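Local coordinates for threonine phosphate decarboxylase-like enzyme (Sulfurospirillum multivorans, PDB 6OUX), which uses pyridoxal phosphate to decarboxylate L-serine O-phosphate to ethanolamine O-phosphate, the linker precursor in norcobamide biosynthesis, at residues A[96-101]-A[258-263]. Numbering follows the deposited sequence.
Sequences HVKPEN and MDSRKI
At the edge of the seven-stranded mixed sheet, where strand 102-105 begins beside the end of its antiparallel neighbour 254-257, Asn101 grips Met258 through both its backbone and its side chain. Met258 N donates to Asn101 O (3.0 Å), the bond lying in the carbonyl plane. In return, Asn101 ND2 reaches Met258 O at 2.8 Å, nearly straight at 170° and in the plane of the Asn101 amide, though tilted from the plane of the Met258 carbonyl. CG of Asn101 stands anti to its own carbonyl carbon (chi1 -74°), which carries the amide across to the 258-263 segment. An alanine here lacks the amide and is likely to leave Met258 O without its side-chain donor, so that the start of the 258-263 segment is held less firmly. The sheet belongs to the class I/II aminotransferase fold of this enzyme; the contact joins the 3-10 turn 99-101, between helix 84-95 and the edge strand 102-105, to the start of helix 260-266. Asp259 is the N-cap of that helix, its OD2 accepting from Lys262 N at 2.9 Å on the anti side of the carboxylate. On the first turn, Ser260 CB rests against Glu100 O at 3.2 Å, and Ser260 CA makes a CH...O contact with the same oxygen. Ile263 CD1 lies against the backbone of the turn, 3.3 Å from both Glu100 O and Asn101 C; its side chain also touches Gln88 and Phe103, while Met258 packs on Phe103 and Leu115. Toward solvent, the nearly extended chain of Lys98 bends only at its end, where NZ forms a salt bridge with Glu100 OE1 (2.8 Å), approaching from above the carboxylate plane. The side chain of Glu100 also touches Arg85 of helix 84-95, and Pro99 packs on Gln88 and Ala92 of the same helix.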
loop_
_atom_site.group_PDB
_atom_site.type_symbol
_atom_site.label_atom_id
_atom_site.label_comp_id
_atom_site.label_asym_id
_atom_site.label_seq_id
_atom_site.Cartn_x
_atom_site.Cartn_y
_atom_site.Cartn_z
ATOM N N HIS A 96 7.200 -20.886 -9.974
ATOM C CA HIS A 96 8.116 -21.615 -10.893
ATOM C C HIS A 96 8.615 -20.649 -11.921
ATOM O O HIS A 96 8.548 -20.881 -13.140
ATOM C CB HIS A 96 7.465 -22.856 -11.557
ATOM C CG HIS A 96 6.928 -23.829 -10.557
ATOM N ND1 HIS A 96 5.616 -24.250 -10.543
ATOM C CD2 HIS A 96 7.505 -24.364 -9.458
ATOM C CE1 HIS A 96 5.424 -25.045 -9.508
ATOM N NE2 HIS A 96 6.556 -25.129 -8.833
ATOM N N VAL A 97 9.095 -19.532 -11.410
ATOM C CA VAL A 97 9.565 -18.478 -12.247
ATOM C C VAL A 97 10.745 -17.878 -11.544
ATOM O O VAL A 97 10.796 -17.837 -10.326
ATOM C CB VAL A 97 8.493 -17.377 -12.448
ATOM C CG1 VAL A 97 9.021 -16.302 -13.336
ATOM C CG2 VAL A 97 7.199 -17.919 -13.070
ATOM N N LYS A 98 11.665 -17.353 -12.327
ATOM C CA LYS A 98 12.769 -16.588 -11.850
ATOM C C LYS A 98 12.319 -15.439 -10.926
ATOM O O LYS A 98 11.466 -14.661 -11.296
ATOM C CB LYS A 98 13.473 -16.063 -13.084
ATOM C CG LYS A 98 14.581 -15.043 -12.869
ATOM C CD LYS A 98 15.313 -14.826 -14.205
ATOM C CE LYS A 98 16.234 -13.632 -14.175
ATOM N NZ LYS A 98 17.128 -13.814 -13.004
ATOM N N PRO A 99 12.914 -15.304 -9.721
ATOM C CA PRO A 99 12.435 -14.236 -8.799
ATOM C C PRO A 99 12.460 -12.819 -9.342
ATOM O O PRO A 99 11.563 -11.986 -9.035
ATOM C CB PRO A 99 13.405 -14.326 -7.577
ATOM C CG PRO A 99 14.426 -15.332 -7.921
ATOM C CD PRO A 99 13.968 -16.139 -9.103
ATOM N N GLU A 100 13.481 -12.522 -10.134
ATOM C CA GLU A 100 13.668 -11.159 -10.666
ATOM C C GLU A 100 12.615 -10.842 -11.762
ATOM O O GLU A 100 12.525 -9.733 -12.210
ATOM C CB GLU A 100 15.108 -10.965 -11.232
ATOM C CG GLU A 100 16.319 -11.195 -10.266
ATOM C CD GLU A 100 16.468 -12.574 -9.686
ATOM O OE1 GLU A 100 16.125 -13.607 -10.362
ATOM O OE2 GLU A 100 16.926 -12.671 -8.513
ATOM N N ASN A 101 11.882 -11.841 -12.247
ATOM C CA ASN A 101 10.722 -11.605 -13.151
ATOM C C ASN A 101 9.367 -11.303 -12.404
ATOM O O ASN A 101 8.361 -11.014 -13.048
ATOM C CB ASN A 101 10.485 -12.810 -14.091
ATOM C CG ASN A 101 11.507 -12.917 -15.189
ATOM O OD1 ASN A 101 12.243 -13.869 -15.296
ATOM N ND2 ASN A 101 11.551 -11.955 -15.995
ATOM N N MET A 258 6.985 -9.999 -15.469
ATOM C CA MET A 258 7.415 -9.110 -16.513
ATOM C C MET A 258 8.925 -9.161 -16.678
ATOM O O MET A 258 9.635 -9.848 -15.950
ATOM C CB MET A 258 6.900 -7.676 -16.274
ATOM C CG MET A 258 7.376 -6.963 -15.023
ATOM S SD MET A 258 6.693 -5.250 -14.784
ATOM C CE MET A 258 5.577 -5.490 -13.660
ATOM N N ASP A 259 9.393 -8.430 -17.665
ATOM C CA ASP A 259 10.823 -8.367 -17.996
ATOM C C ASP A 259 11.638 -7.990 -16.750
ATOM O O ASP A 259 11.303 -7.033 -16.083
ATOM C CB ASP A 259 11.008 -7.314 -19.114
ATOM C CG ASP A 259 12.440 -7.149 -19.489
ATOM O OD1 ASP A 259 12.988 -8.040 -20.216
ATOM O OD2 ASP A 259 13.051 -6.194 -18.985
ATOM N N SER A 260 12.672 -8.756 -16.414
ATOM C CA SER A 260 13.423 -8.507 -15.187
ATOM C C SER A 260 14.217 -7.215 -15.216
ATOM O O SER A 260 14.376 -6.551 -14.158
ATOM C CB SER A 260 14.322 -9.697 -14.811
ATOM O OG SER A 260 15.230 -9.930 -15.839
ATOM N N ARG A 261 14.684 -6.830 -16.405
ATOM C CA ARG A 261 15.366 -5.539 -16.589
ATOM C C ARG A 261 14.451 -4.363 -16.181
ATOM O O ARG A 261 14.851 -3.449 -15.443
ATOM C CB ARG A 261 15.715 -5.358 -18.086
ATOM C CG ARG A 261 17.158 -5.060 -18.414
ATOM C CD ARG A 261 18.130 -6.113 -17.885
ATOM N NE ARG A 261 17.813 -7.517 -18.202
ATOM C CZ ARG A 261 18.384 -8.271 -19.158
ATOM N NH1 ARG A 261 19.268 -7.765 -19.991
ATOM N NH2 ARG A 261 18.018 -9.538 -19.302
ATOM N N LYS A 262 13.240 -4.375 -16.731
ATOM C CA LYS A 262 12.203 -3.405 -16.410
ATOM C C LYS A 262 11.878 -3.408 -14.886
ATOM O O LYS A 262 11.798 -2.352 -14.247
ATOM C CB LYS A 262 11.004 -3.747 -17.256
ATOM C CG LYS A 262 9.779 -2.873 -17.119
ATOM C CD LYS A 262 8.685 -3.475 -18.009
ATOM C CE LYS A 262 7.298 -2.847 -17.809
ATOM N NZ LYS A 262 7.073 -1.728 -18.751
ATOM N N ILE A 263 11.688 -4.576 -14.288
ATOM C CA ILE A 263 11.501 -4.604 -12.804
ATOM C C ILE A 263 12.701 -3.964 -12.084
ATOM O O ILE A 263 12.509 -3.207 -11.108
ATOM C CB ILE A 263 11.267 -6.007 -12.280
ATOM C CG1 ILE A 263 9.898 -6.523 -12.760
ATOM C CG2 ILE A 263 11.338 -6.073 -10.760
ATOM C CD1 ILE A 263 9.724 -7.997 -12.529
#